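PDB 2YKF: sensor histidine kinase PdtaS, which probably autophosphorylates on a histidine when c-di-GMP binds its sensor region, passing the signal to PdtaR in mycobacterial adaptation to poor nutrient conditions. Local coordinates for residues S4-L9 and H23-V28; Q32-L37 and L150-L155; Y42-R47 and V124-T129; E114-R119 and D154-L159; R263-V268 and G275-I280. All coordinates share one frame; numbering follows the deposited sequence.

Interaction 1 of 5, residues S4-L9 and H23-V28; sequences STLGDL and HLHAVV
Leu6 reaches from the first turn of its helix onto the helical segment 23-28, and its CD2 methyl does nearly all the apolar work. That methyl lies over one face of the His25 imidazole, a CH-pi contact with CD2 4.0 Å from the ring centroid and 26° off the ring normal, displaced toward the rim on the ND1 side. The same carbon packs 3.6 Å from His25 CA and 3.8 Å from Val28 CG2, so it sits in the notch between two side chains one turn apart. Leu6 extends this far because CG is anti to the backbone N (chi1 172°), which carries the branch across the gap. Gly7 contributes backbone: its N lies 3.7 Å from His25 CE1, meeting the ring obliquely.

Leu6 and His25 belong to helices 6-13 and 18-38, the N-terminal helices of the GAF domain, and Leu6 also touches Val56 of the central sheet.

The polar bonds lie at the margins. Thr5 is the N-cap of the first helix, its OG1 accepting from Asp8 N at 3.2 Å in a nearly straight bond (168°), which fixes the turn that presents Leu6. His25 ND1 is hydrogen-bonded to Glu285 OE1 of the second subunit, and that carboxylate probably favours a protonated imidazole. Ser4 OG, ahead of the helix, bonds Arg205 NH1 of the second subunit.

Interaction 2 of 5, residues Q32-L37 and L150-L155; sequences QLLADL and LCATDL
Leu37 projects from helix 32-37 into a hollow on helix 150-155 bounded by Cys151, Ala152 and Leu155. Its CB rests on the low bump of Ala152 CB at 3.9 Å, while CD1 reaches past it to Cys151 SG at 3.9 Å and Leu155 CD1 at 3.7 Å. The Leu37 and Leu155 side chains cross at about a right angle, each meeting the other through a single methyl. One turn back, Leu34 has CG anti to its backbone N (chi1 178°), a torsion that swings CD1 over the backbone beside Ala152, 3.8 Å from Ala152 O. Leu33 adds a looser touch, CD2 4.3 Å from Leu155 CD1. The axes of the two segments approach to 8.8 Å at 141°, roughly antiparallel, with the low Ala152 facing Leu37; no hydrogen bond crosses the contact. Beyond the pair, Leu34 packs on Tyr42 at the GAF sheet, and Leu33 and Leu155 touch Leu265 and Leu267 of the PAS-like domain, so the two helices lie between the sheets of both domains.

Interaction 3 of 5, residues Y42-R47 and V124-T129; sequences YLMWVR and VVAVLT
Trp45 turns the edge of its indole to Thr129, and NE1 donates to OG1 at 3.0 Å with the oxygen only 2° out of the ring plane. Thr129 chi1 (53°) sets OG1 between its backbone N and carbonyl carbon, where it also lies 3.4 Å from Leu43 CB; His131 is a second hydrogen-bond partner of that hydroxyl. Tyr42 likewise offers a ring edge, CD2 to Leu128 CB at 4.0 Å, while its OH is bonded to Ser38. The strands are antiparallel neighbours within the GAF sheet: Leu43 pairs with Thr129 and Trp45 with Val127 as hydrogen-bonded pairs, Met44 with Leu128 as a non-hydrogen-bonded one. Leu43, Trp45, Val127 and Thr129 line the face on which helix 83-90 lies. On the other face Met44 extends to CG, 3.8 Å from Ala126 CB, then bends at its sulfur toward helix 18-38. Toward the edge strand, Val118 is opposed by two residues at once, Val125 and Ala126, which makes a classic beta bulge; beside it a water joins Arg47 N at 3.2 Å to Val125 O at 2.8 Å.

Interaction 4 of 5, residues E114-R119 and D154-L159; sequences EVSPVR and DLLRML
One water joins Leu156 O of the helix to Pro117 O of the strand, donating at 2.7 and 2.8 Å, and accepts a weak bond from Ser116 OG at 3.2 Å. The serine torsion (chi1 56°) places OG between its backbone N and carbonyl carbon, and there the hydroxyl also brushes Leu156 CD2 at 3.7 Å.

Farther along, the backbones meet directly. Arg119 N donates to Leu159 O at 3.0 Å, an almost straight bond (167°) with the donor tilted 23° from the carbonyl plane. It ties the strand to the last turns of the helix, and the Arg119 side chain adds to this through NH1, which bonds Ala160 O. Apolar contact is slight by comparison: Val118 CG1 and Leu159 CD2 stand 4.4 Å apart.

The backbones come nearest at Val118 and Leu159, whose CA atoms are 5.1 Å apart. Strand 114-120 is the edge of the GAF sheet within this chain, bonded along its other side to strand 123-131; helix 143-161 lies against it, with Leu156 and Leu159 also packing on Leu34 of helix 18-38.

Interaction 5 of 5, residues R263-V268 and G275-I280; sequences RTLPLV and GAAILI
Arg263 and Leu279 pair through both backbone bonds, Arg263 N to Leu279 O at 2.8 Å and Leu279 N to Arg263 O at 2.7 Å. Their side chains run side by side on one face, CD of the arginine 4.1 Å from CD1 of the leucine. Leu265 and Ala277 form the next hydrogen-bonded pair, after which Leu267 N reaches Gly275 O at 2.9 Å. Leu267 leans over the partner strand, its CD1 3.8 Å from Ala276 C. On the opposite face Thr264 CG2 lies alongside Ile278 CG1 at 4.1 Å, and Pro266 pairs with Ala276. Gly275 has positive phi (92°, psi -143°), a backbone shape open mainly to a residue without a side chain.

In the second shell, Arg263 NH2 forms a salt bridge with Glu30 of the GAF domain and Thr264 OG1 bonds His237 and Met249. The hairpin of strands 258-269 and 272-282 lies inside the PAS-like sheet, flanked by strands 250-255 and 183-186; helix 228-243 packs on the Thr264 face, helix 18-38 on the Arg263 face.

In the fold
Interactions 2, 3 and 5 are buried; interactions 1 and 4 are only partly so, and it is interaction 1 that borders the second subunit. Helix 18-38 supplies a segment to interactions 1 and 2, and helix 143-161 to interactions 2 and 4, which share Asp154 and Leu155. Interactions 3 and 4 meet in the GAF sheet through neighbouring strands, whereas interaction 5 belongs to the PAS-like sheet. Chemistry follows place: the two strand pairs are laced by backbone bonds, the helix pair of interaction 2 is purely apolar, interaction 1 rests on one methyl over an imidazole face with no hydrogen bond between its segments, and interaction 4 uses water and a single backbone bond. Interactions 2 and 4 both touch interaction 5, joining the domains.

Interaction 1 of 5, residues S4-L9 and H23-V28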
# COMPACT_ATOMS: atom_id res chain seq x y z
N SER A 4 18.29 -4.56 -16.51
CA SER A 4 17.82 -5.24 -15.31
C SER A 4 16.31 -5.54 -15.22
O SER A 4 15.83 -6.18 -14.28
CB SER A 4 18.31 -4.50 -14.05
OG SER A 4 18.69 -5.44 -13.05
N THR A 5 15.57 -5.15 -16.23
CA THR A 5 14.14 -5.31 -16.17
C THR A 5 13.76 -6.77 -16.49
O THR A 5 14.53 -7.50 -17.13
CB THR A 5 13.44 -4.33 -17.15
OG1 THR A 5 13.82 -4.65 -18.49
CG2 THR A 5 13.81 -2.89 -16.83
N LEU A 6 12.56 -7.17 -16.05
CA LEU A 6 11.96 -8.43 -16.47
C LEU A 6 12.06 -8.61 -18.02
O LEU A 6 12.53 -9.65 -18.50
CB LEU A 6 10.50 -8.45 -16.01
CG LEU A 6 9.62 -9.61 -16.52
CD1 LEU A 6 10.10 -10.92 -15.92
CD2 LEU A 6 8.13 -9.37 -16.17
N GLY A 7 11.60 -7.62 -18.79
CA GLY A 7 11.68 -7.71 -20.27
C GLY A 7 13.08 -8.04 -20.82
O GLY A 7 13.26 -9.00 -21.62
N ASP A 8 14.09 -7.27 -20.38
CA ASP A 8 15.50 -7.50 -20.81
C ASP A 8 15.97 -8.88 -20.41
O ASP A 8 16.57 -9.59 -21.24
CB ASP A 8 16.48 -6.39 -20.34
CG ASP A 8 16.06 -4.98 -20.81
OD1 ASP A 8 15.36 -4.87 -21.87
OD2 ASP A 8 16.38 -3.99 -20.10
N LEU A 9 15.65 -9.30 -19.18
CA LEU A 9 16.00 -10.64 -18.72
C LEU A 9 15.36 -11.77 -19.49
O LEU A 9 16.04 -12.76 -19.80
CB LEU A 9 15.72 -10.81 -17.23
CG LEU A 9 16.65 -9.96 -16.34
CD1 LEU A 9 16.39 -10.23 -14.85
CD2 LEU A 9 18.16 -10.12 -16.68
N HIS A 23 2.22 -12.66 -20.42
CA HIS A 23 1.66 -13.19 -19.23
C HIS A 23 2.59 -12.99 -18.00
O HIS A 23 2.10 -12.67 -16.92
CB HIS A 23 1.37 -14.67 -19.42
CG HIS A 23 0.64 -15.29 -18.27
ND1 HIS A 23 -0.68 -15.02 -17.99
CD2 HIS A 23 1.04 -16.22 -17.36
CE1 HIS A 23 -1.07 -15.76 -16.97
NE2 HIS A 23 -0.05 -16.52 -16.58
N LEU A 24 3.90 -13.18 -18.16
CA LEU A 24 4.77 -12.97 -17.01
C LEU A 24 4.81 -11.51 -16.65
O LEU A 24 4.87 -11.19 -15.46
CB LEU A 24 6.21 -13.53 -17.21
CG LEU A 24 6.20 -15.07 -17.35
CD1 LEU A 24 7.62 -15.56 -17.55
CD2 LEU A 24 5.62 -15.73 -16.16
N HIS A 25 4.82 -10.63 -17.64
CA HIS A 25 4.76 -9.18 -17.34
C HIS A 25 3.50 -8.86 -16.50
O HIS A 25 3.56 -8.11 -15.52
CB HIS A 25 4.71 -8.34 -18.61
CG HIS A 25 6.05 -8.13 -19.26
ND1 HIS A 25 6.94 -7.16 -18.84
CD2 HIS A 25 6.62 -8.72 -20.35
CE1 HIS A 25 8.00 -7.16 -19.64
NE2 HIS A 25 7.84 -8.10 -20.55
N ALA A 26 2.38 -9.41 -16.92
CA ALA A 26 1.09 -9.31 -16.16
C ALA A 26 1.17 -9.87 -14.74
O ALA A 26 0.66 -9.25 -13.78
CB ALA A 26 -0.06 -10.03 -16.98
N VAL A 27 1.81 -11.04 -14.55
CA VAL A 27 2.02 -11.54 -13.20
C VAL A 27 2.75 -10.52 -12.30
O VAL A 27 2.27 -10.22 -11.16
CB VAL A 27 2.88 -12.86 -13.18
CG1 VAL A 27 3.23 -13.22 -11.70
CG2 VAL A 27 2.06 -14.01 -13.91
N VAL A 28 3.89 -10.03 -12.78
CA VAL A 28 4.68 -9.05 -12.03
C VAL A 28 3.90 -7.71 -11.83
O VAL A 28 4.02 -7.07 -10.80
CB VAL A 28 6.07 -8.82 -12.72
CG1 VAL A 28 6.85 -7.75 -11.96
CG2 VAL A 28 6.88 -10.15 -12.69

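Interaction 2 of 5, residues Q32-L37 and L150-L155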
# COMPACT_ATOMS: atom_id res chain seq x y z
N GLN A 32 2.05 -7.80 -6.40
CA GLN A 32 2.04 -7.13 -5.09
C GLN A 32 0.88 -7.65 -4.20
O GLN A 32 1.02 -7.82 -2.98
CB GLN A 32 1.99 -5.57 -5.20
CG GLN A 32 2.24 -4.89 -3.76
CD GLN A 32 3.65 -5.17 -3.25
OE1 GLN A 32 4.65 -4.95 -3.97
NE2 GLN A 32 3.74 -5.75 -2.06
N LEU A 33 -0.31 -7.80 -4.79
CA LEU A 33 -1.47 -8.27 -4.07
C LEU A 33 -1.20 -9.68 -3.48
O LEU A 33 -1.47 -9.96 -2.33
CB LEU A 33 -2.66 -8.36 -5.03
CG LEU A 33 -3.90 -9.02 -4.48
CD1 LEU A 33 -4.40 -8.32 -3.21
CD2 LEU A 33 -5.04 -9.04 -5.62
N LEU A 34 -0.58 -10.56 -4.26
CA LEU A 34 -0.21 -11.87 -3.72
C LEU A 34 0.79 -11.80 -2.54
O LEU A 34 0.57 -12.44 -1.50
CB LEU A 34 0.34 -12.72 -4.88
CG LEU A 34 0.83 -14.11 -4.50
CD1 LEU A 34 -0.33 -15.00 -3.95
CD2 LEU A 34 1.48 -14.72 -5.75
N ALA A 35 1.87 -11.00 -2.67
CA ALA A 35 2.89 -10.84 -1.61
C ALA A 35 2.21 -10.25 -0.36
O ALA A 35 2.41 -10.77 0.76
CB ALA A 35 4.01 -9.93 -2.08
N ASP A 36 1.30 -9.29 -0.56
CA ASP A 36 0.61 -8.70 0.60
C ASP A 36 -0.33 -9.69 1.31
O ASP A 36 -0.38 -9.74 2.57
CB ASP A 36 -0.23 -7.50 0.21
CG ASP A 36 0.67 -6.26 -0.21
OD1 ASP A 36 1.91 -6.34 -0.02
OD2 ASP A 36 0.12 -5.25 -0.70
N LEU A 37 -1.15 -10.39 0.53
CA LEU A 37 -2.08 -11.37 1.13
C LEU A 37 -1.34 -12.55 1.75
O LEU A 37 -1.88 -13.21 2.64
CB LEU A 37 -3.03 -11.87 0.07
CG LEU A 37 -4.06 -10.94 -0.57
CD1 LEU A 37 -4.64 -11.65 -1.78
CD2 LEU A 37 -5.12 -10.55 0.38
N LEU A 150 -5.87 -17.30 3.04
CA LEU A 150 -6.80 -18.16 2.25
C LEU A 150 -7.00 -17.65 0.83
O LEU A 150 -7.01 -18.42 -0.13
CB LEU A 150 -8.14 -18.32 2.98
CG LEU A 150 -8.09 -19.31 4.20
CD1 LEU A 150 -9.45 -19.16 4.87
CD2 LEU A 150 -7.87 -20.75 3.78
N CYS A 151 -7.14 -16.34 0.68
CA CYS A 151 -7.24 -15.74 -0.67
C CYS A 151 -5.93 -15.92 -1.45
O CYS A 151 -5.99 -16.18 -2.67
CB CYS A 151 -7.62 -14.24 -0.51
SG CYS A 151 -8.03 -13.47 -2.14
N ALA A 152 -4.76 -15.75 -0.79
CA ALA A 152 -3.45 -15.95 -1.44
C ALA A 152 -3.39 -17.39 -2.02
O ALA A 152 -2.99 -17.60 -3.16
CB ALA A 152 -2.29 -15.71 -0.45
N THR A 153 -3.85 -18.36 -1.24
CA THR A 153 -3.89 -19.74 -1.74
C THR A 153 -4.78 -19.88 -2.97
O THR A 153 -4.40 -20.56 -3.91
CB THR A 153 -4.37 -20.68 -0.64
OG1 THR A 153 -3.42 -20.61 0.41
CG2 THR A 153 -4.41 -22.18 -1.16
N ASP A 154 -5.96 -19.26 -2.96
CA ASP A 154 -6.83 -19.24 -4.14
C ASP A 154 -6.15 -18.64 -5.36
O ASP A 154 -6.30 -19.16 -6.47
CB ASP A 154 -8.11 -18.43 -3.86
CG ASP A 154 -9.05 -19.14 -2.94
OD1 ASP A 154 -8.95 -20.39 -2.87
OD2 ASP A 154 -9.88 -18.47 -2.26
N LEU A 155 -5.39 -17.54 -5.19
CA LEU A 155 -4.73 -16.95 -6.37
C LEU A 155 -3.58 -17.81 -6.82
O LEU A 155 -3.30 -17.85 -7.99
CB LEU A 155 -4.14 -15.54 -6.05
CG LEU A 155 -5.17 -14.55 -5.52
CD1 LEU A 155 -4.37 -13.28 -5.09
CD2 LEU A 155 -6.20 -14.28 -6.64

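Interaction 3 of 5, residues Y42-R47 and V124-T129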
# COMPACT_ATOMS: atom_id res chain seq x y z
N TYR A 42 8.13 -13.04 -2.78
CA TYR A 42 8.13 -14.03 -3.90
C TYR A 42 9.27 -13.73 -4.80
O TYR A 42 9.62 -12.51 -5.05
CB TYR A 42 6.82 -13.94 -4.74
CG TYR A 42 5.64 -14.58 -4.04
CD1 TYR A 42 4.88 -13.87 -3.10
CD2 TYR A 42 5.29 -15.94 -4.32
CE1 TYR A 42 3.84 -14.50 -2.40
CE2 TYR A 42 4.27 -16.56 -3.67
CZ TYR A 42 3.50 -15.83 -2.74
OH TYR A 42 2.45 -16.44 -2.15
N LEU A 43 9.82 -14.78 -5.40
CA LEU A 43 10.78 -14.61 -6.44
C LEU A 43 10.21 -15.32 -7.66
O LEU A 43 9.59 -16.31 -7.49
CB LEU A 43 12.09 -15.25 -6.04
CG LEU A 43 13.16 -14.40 -5.36
CD1 LEU A 43 12.73 -13.55 -4.26
CD2 LEU A 43 14.30 -15.33 -4.88
N MET A 44 10.48 -14.82 -8.86
CA MET A 44 10.04 -15.48 -10.07
C MET A 44 11.25 -16.07 -10.80
O MET A 44 12.19 -15.37 -11.08
CB MET A 44 9.37 -14.49 -11.01
CG MET A 44 8.89 -15.17 -12.31
SD MET A 44 8.14 -13.97 -13.47
CE MET A 44 6.52 -14.03 -12.76
N TRP A 45 11.17 -17.35 -11.12
CA TRP A 45 12.31 -18.07 -11.77
C TRP A 45 11.90 -18.55 -13.13
O TRP A 45 10.76 -19.02 -13.30
CB TRP A 45 12.66 -19.30 -10.95
CG TRP A 45 13.13 -18.95 -9.58
CD1 TRP A 45 12.42 -18.89 -8.46
CD2 TRP A 45 14.46 -18.64 -9.24
NE1 TRP A 45 13.21 -18.51 -7.39
CE2 TRP A 45 14.49 -18.37 -7.86
CE3 TRP A 45 15.65 -18.61 -9.97
CZ2 TRP A 45 15.68 -18.05 -7.17
CZ3 TRP A 45 16.83 -18.26 -9.29
CH2 TRP A 45 16.83 -17.98 -7.92
N VAL A 46 12.78 -18.36 -14.12
CA VAL A 46 12.61 -18.96 -15.46
C VAL A 46 13.77 -19.96 -15.73
O VAL A 46 14.76 -19.97 -14.96
CB VAL A 46 12.47 -17.93 -16.62
CG1 VAL A 46 11.14 -17.05 -16.43
CG2 VAL A 46 13.74 -17.01 -16.78
N ARG A 47 13.61 -20.80 -16.76
CA ARG A 47 14.55 -21.91 -17.07
C ARG A 47 14.97 -21.72 -18.49
O ARG A 47 14.15 -21.64 -19.40
CB ARG A 47 13.83 -23.26 -16.94
CG ARG A 47 14.71 -24.47 -17.28
CD ARG A 47 13.98 -25.77 -17.02
NE ARG A 47 13.01 -26.08 -18.09
CZ ARG A 47 12.32 -27.23 -18.17
NH1 ARG A 47 12.49 -28.18 -17.24
NH2 ARG A 47 11.47 -27.45 -19.17
N VAL A 124 4.42 -24.83 -17.92
CA VAL A 124 4.91 -24.07 -16.78
C VAL A 124 5.92 -23.13 -17.40
O VAL A 124 7.02 -23.59 -17.89
CB VAL A 124 5.56 -24.93 -15.74
CG1 VAL A 124 6.24 -24.07 -14.69
CG2 VAL A 124 4.54 -25.89 -15.09
N VAL A 125 5.58 -21.84 -17.42
CA VAL A 125 6.50 -20.82 -17.97
C VAL A 125 7.39 -20.13 -16.95
O VAL A 125 8.40 -19.48 -17.33
CB VAL A 125 5.77 -19.79 -18.86
CG1 VAL A 125 5.12 -20.48 -20.04
CG2 VAL A 125 4.68 -18.99 -18.02
N ALA A 126 7.05 -20.26 -15.68
CA ALA A 126 7.88 -19.74 -14.61
C ALA A 126 7.51 -20.46 -13.37
O ALA A 126 6.46 -21.10 -13.31
CB ALA A 126 7.67 -18.14 -14.40
N VAL A 127 8.36 -20.34 -12.36
CA VAL A 127 8.07 -20.84 -11.02
C VAL A 127 8.30 -19.75 -9.94
O VAL A 127 9.28 -19.03 -10.01
CB VAL A 127 8.98 -22.05 -10.70
CG1 VAL A 127 8.74 -22.50 -9.30
CG2 VAL A 127 8.64 -23.18 -11.68
N LEU A 128 7.41 -19.65 -8.98
CA LEU A 128 7.51 -18.68 -7.89
C LEU A 128 8.06 -19.39 -6.76
O LEU A 128 7.60 -20.50 -6.47
CB LEU A 128 6.09 -18.24 -7.48
CG LEU A 128 5.26 -17.55 -8.59
CD1 LEU A 128 3.95 -17.10 -8.00
CD2 LEU A 128 5.99 -16.33 -9.13
N THR A 129 9.02 -18.80 -6.06
CA THR A 129 9.31 -19.29 -4.69
C THR A 129 8.80 -18.28 -3.68
O THR A 129 8.94 -17.05 -3.89
CB THR A 129 10.81 -19.56 -4.50
OG1 THR A 129 11.58 -18.39 -4.88
CG2 THR A 129 11.24 -20.84 -5.39
O HOH W 1 10.83 -20.63 -18.26

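Interaction 4 of 5, residues E114-R119 and D154-L159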
# COMPACT_ATOMS: atom_id res chain seq x y z
N GLU A 114 7.99 -22.31 -0.16
CA GLU A 114 7.08 -23.06 -1.04
C GLU A 114 7.25 -22.67 -2.50
O GLU A 114 7.53 -21.52 -2.85
CB GLU A 114 5.64 -22.91 -0.59
CG GLU A 114 5.45 -23.21 0.89
CD GLU A 114 4.57 -22.18 1.56
OE1 GLU A 114 3.45 -21.93 1.03
OE2 GLU A 114 5.00 -21.58 2.60
N VAL A 115 7.08 -23.65 -3.35
CA VAL A 115 7.37 -23.52 -4.72
C VAL A 115 6.07 -23.78 -5.43
O VAL A 115 5.32 -24.71 -5.09
CB VAL A 115 8.48 -24.55 -5.11
CG1 VAL A 115 8.77 -24.54 -6.58
CG2 VAL A 115 9.74 -24.29 -4.29
N SER A 116 5.76 -22.92 -6.38
CA SER A 116 4.56 -23.11 -7.22
C SER A 116 4.73 -22.64 -8.65
O SER A 116 5.42 -21.65 -8.94
CB SER A 116 3.33 -22.51 -6.57
OG SER A 116 3.55 -21.16 -6.31
N PRO A 117 4.05 -23.32 -9.57
CA PRO A 117 4.20 -22.98 -10.95
C PRO A 117 3.27 -21.86 -11.43
O PRO A 117 2.18 -21.66 -10.91
CB PRO A 117 3.75 -24.27 -11.64
CG PRO A 117 2.65 -24.75 -10.72
CD PRO A 117 3.21 -24.53 -9.38
N VAL A 118 3.71 -21.19 -12.47
CA VAL A 118 2.89 -20.26 -13.19
C VAL A 118 2.70 -20.92 -14.55
O VAL A 118 3.69 -21.14 -15.25
CB VAL A 118 3.64 -18.94 -13.38
CG1 VAL A 118 2.81 -17.95 -14.22
CG2 VAL A 118 3.99 -18.29 -12.01
N ARG A 119 1.45 -21.23 -14.90
CA ARG A 119 1.11 -21.81 -16.23
C ARG A 119 0.57 -20.79 -17.19
O ARG A 119 -0.13 -19.78 -16.78
CB ARG A 119 0.11 -22.94 -16.11
CG ARG A 119 0.79 -24.26 -16.08
CD ARG A 119 -0.18 -25.49 -16.06
NE ARG A 119 0.59 -26.63 -15.50
CZ ARG A 119 0.78 -26.89 -14.20
NH1 ARG A 119 0.25 -26.10 -13.25
NH2 ARG A 119 1.52 -27.94 -13.82
N ASP A 154 -5.96 -19.26 -2.96
CA ASP A 154 -6.83 -19.24 -4.14
C ASP A 154 -6.15 -18.64 -5.36
O ASP A 154 -6.30 -19.16 -6.47
CB ASP A 154 -8.11 -18.43 -3.86
CG ASP A 154 -9.05 -19.14 -2.94
OD1 ASP A 154 -8.95 -20.39 -2.87
OD2 ASP A 154 -9.88 -18.47 -2.26
N LEU A 155 -5.39 -17.54 -5.19
CA LEU A 155 -4.73 -16.95 -6.37
C LEU A 155 -3.58 -17.81 -6.82
O LEU A 155 -3.30 -17.85 -7.99
CB LEU A 155 -4.14 -15.54 -6.05
CG LEU A 155 -5.17 -14.55 -5.52
CD1 LEU A 155 -4.37 -13.28 -5.09
CD2 LEU A 155 -6.20 -14.28 -6.64
N LEU A 156 -2.83 -18.40 -5.88
CA LEU A 156 -1.70 -19.28 -6.26
C LEU A 156 -2.23 -20.46 -7.12
O LEU A 156 -1.61 -20.87 -8.10
CB LEU A 156 -1.05 -19.78 -4.98
CG LEU A 156 -0.03 -18.78 -4.40
CD1 LEU A 156 0.43 -19.28 -3.06
CD2 LEU A 156 1.17 -18.54 -5.34
N ARG A 157 -3.40 -20.95 -6.77
CA ARG A 157 -4.06 -22.00 -7.60
C ARG A 157 -4.44 -21.50 -9.00
O ARG A 157 -4.16 -22.15 -9.99
CB ARG A 157 -5.24 -22.66 -6.83
CG ARG A 157 -6.33 -23.26 -7.70
CD ARG A 157 -6.23 -24.78 -7.92
NE ARG A 157 -6.95 -25.54 -6.88
CZ ARG A 157 -7.60 -26.70 -7.07
NH1 ARG A 157 -7.68 -27.26 -8.29
NH2 ARG A 157 -8.20 -27.29 -6.03
N MET A 158 -4.99 -20.28 -9.10
CA MET A 158 -5.24 -19.67 -10.38
C MET A 158 -3.97 -19.44 -11.19
O MET A 158 -3.99 -19.61 -12.45
CB MET A 158 -5.99 -18.34 -10.12
CG MET A 158 -7.41 -18.64 -9.72
SD MET A 158 -8.42 -17.21 -9.36
CE MET A 158 -8.74 -16.69 -11.01
N LEU A 159 -2.88 -18.99 -10.52
CA LEU A 159 -1.60 -18.87 -11.22
C LEU A 159 -1.17 -20.25 -11.81
O LEU A 159 -0.71 -20.32 -12.96
CB LEU A 159 -0.50 -18.39 -10.27
CG LEU A 159 -0.61 -16.86 -10.06
CD1 LEU A 159 0.11 -16.47 -8.75
CD2 LEU A 159 0.09 -16.26 -11.23
O HOH W 2 1.10 -21.15 -8.35

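Interaction 5 of 5, residues R263-V268 and G275-I280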
# COMPACT_ATOMS: atom_id res chain seq x y z
N ARG A 263 -11.91 -2.69 -6.49
CA ARG A 263 -11.32 -3.61 -7.46
C ARG A 263 -11.85 -5.05 -7.21
O ARG A 263 -11.78 -5.55 -6.07
CB ARG A 263 -9.82 -3.59 -7.36
CG ARG A 263 -9.24 -4.54 -8.36
CD ARG A 263 -7.83 -4.72 -8.16
NE ARG A 263 -7.36 -5.83 -8.99
CZ ARG A 263 -6.13 -6.28 -8.91
NH1 ARG A 263 -5.30 -5.73 -8.02
NH2 ARG A 263 -5.74 -7.28 -9.70
N THR A 264 -12.45 -5.67 -8.23
CA THR A 264 -13.02 -7.00 -8.08
C THR A 264 -12.09 -7.99 -8.80
O THR A 264 -11.40 -7.63 -9.79
CB THR A 264 -14.45 -7.09 -8.69
OG1 THR A 264 -14.38 -6.79 -10.12
CG2 THR A 264 -15.36 -6.00 -8.04
N LEU A 265 -12.08 -9.21 -8.28
CA LEU A 265 -11.24 -10.33 -8.76
C LEU A 265 -12.07 -11.58 -8.62
O LEU A 265 -12.40 -11.97 -7.52
CB LEU A 265 -10.04 -10.55 -7.83
CG LEU A 265 -8.98 -9.53 -7.97
CD1 LEU A 265 -9.34 -8.55 -6.83
CD2 LEU A 265 -7.63 -10.25 -7.74
N PRO A 266 -12.53 -12.14 -9.73
CA PRO A 266 -13.30 -13.38 -9.62
C PRO A 266 -12.35 -14.53 -9.19
O PRO A 266 -11.17 -14.53 -9.56
CB PRO A 266 -13.84 -13.59 -11.04
CG PRO A 266 -12.92 -12.85 -11.94
CD PRO A 266 -12.34 -11.69 -11.12
N LEU A 267 -12.82 -15.46 -8.36
CA LEU A 267 -11.94 -16.55 -7.96
C LEU A 267 -12.49 -17.84 -8.51
O LEU A 267 -13.72 -18.07 -8.41
CB LEU A 267 -11.83 -16.63 -6.48
CG LEU A 267 -11.33 -15.34 -5.79
CD1 LEU A 267 -11.52 -15.52 -4.36
CD2 LEU A 267 -9.87 -15.13 -6.06
N VAL A 268 -11.60 -18.66 -9.07
CA VAL A 268 -12.01 -19.86 -9.85
C VAL A 268 -11.09 -21.03 -9.50
O VAL A 268 -9.85 -20.86 -9.36
CB VAL A 268 -11.89 -19.61 -11.38
CG1 VAL A 268 -12.25 -20.87 -12.23
CG2 VAL A 268 -12.75 -18.44 -11.79
N GLY A 275 -16.62 -17.80 -5.82
CA GLY A 275 -16.83 -16.46 -5.33
C GLY A 275 -15.84 -15.43 -5.90
O GLY A 275 -15.45 -15.48 -7.09
N ALA A 276 -15.46 -14.47 -5.04
CA ALA A 276 -14.71 -13.31 -5.48
C ALA A 276 -14.02 -12.60 -4.33
O ALA A 276 -14.41 -12.72 -3.17
CB ALA A 276 -15.62 -12.29 -6.25
N ALA A 277 -12.96 -11.86 -4.66
CA ALA A 277 -12.31 -10.96 -3.68
C ALA A 277 -12.65 -9.58 -4.19
O ALA A 277 -12.76 -9.38 -5.41
CB ALA A 277 -10.76 -11.18 -3.62
N ILE A 278 -12.86 -8.65 -3.26
CA ILE A 278 -13.06 -7.29 -3.60
C ILE A 278 -12.13 -6.47 -2.72
O ILE A 278 -12.15 -6.57 -1.48
CB ILE A 278 -14.55 -6.86 -3.39
CG1 ILE A 278 -15.45 -7.72 -4.34
CG2 ILE A 278 -14.78 -5.33 -3.65
CD1 ILE A 278 -16.87 -7.36 -4.27
N LEU A 279 -11.37 -5.61 -3.37
CA LEU A 279 -10.53 -4.66 -2.59
C LEU A 279 -11.18 -3.30 -2.65
O LEU A 279 -11.78 -2.94 -3.66
CB LEU A 279 -9.13 -4.58 -3.17
CG LEU A 279 -8.53 -5.96 -3.51
CD1 LEU A 279 -7.21 -5.64 -4.20
CD2 LEU A 279 -8.31 -6.72 -2.26
N ILE A 280 -11.16 -2.60 -1.54
CA ILE A 280 -11.81 -1.28 -1.48
C ILE A 280 -10.91 -0.28 -0.80
O ILE A 280 -10.21 -0.61 0.13
CB ILE A 280 -13.21 -1.36 -0.81
CG1 ILE A 280 -13.90 0.03 -0.76
CG2 ILE A 280 -13.15 -1.98 0.57
CD1 ILE A 280 -15.34 -0.09 -0.16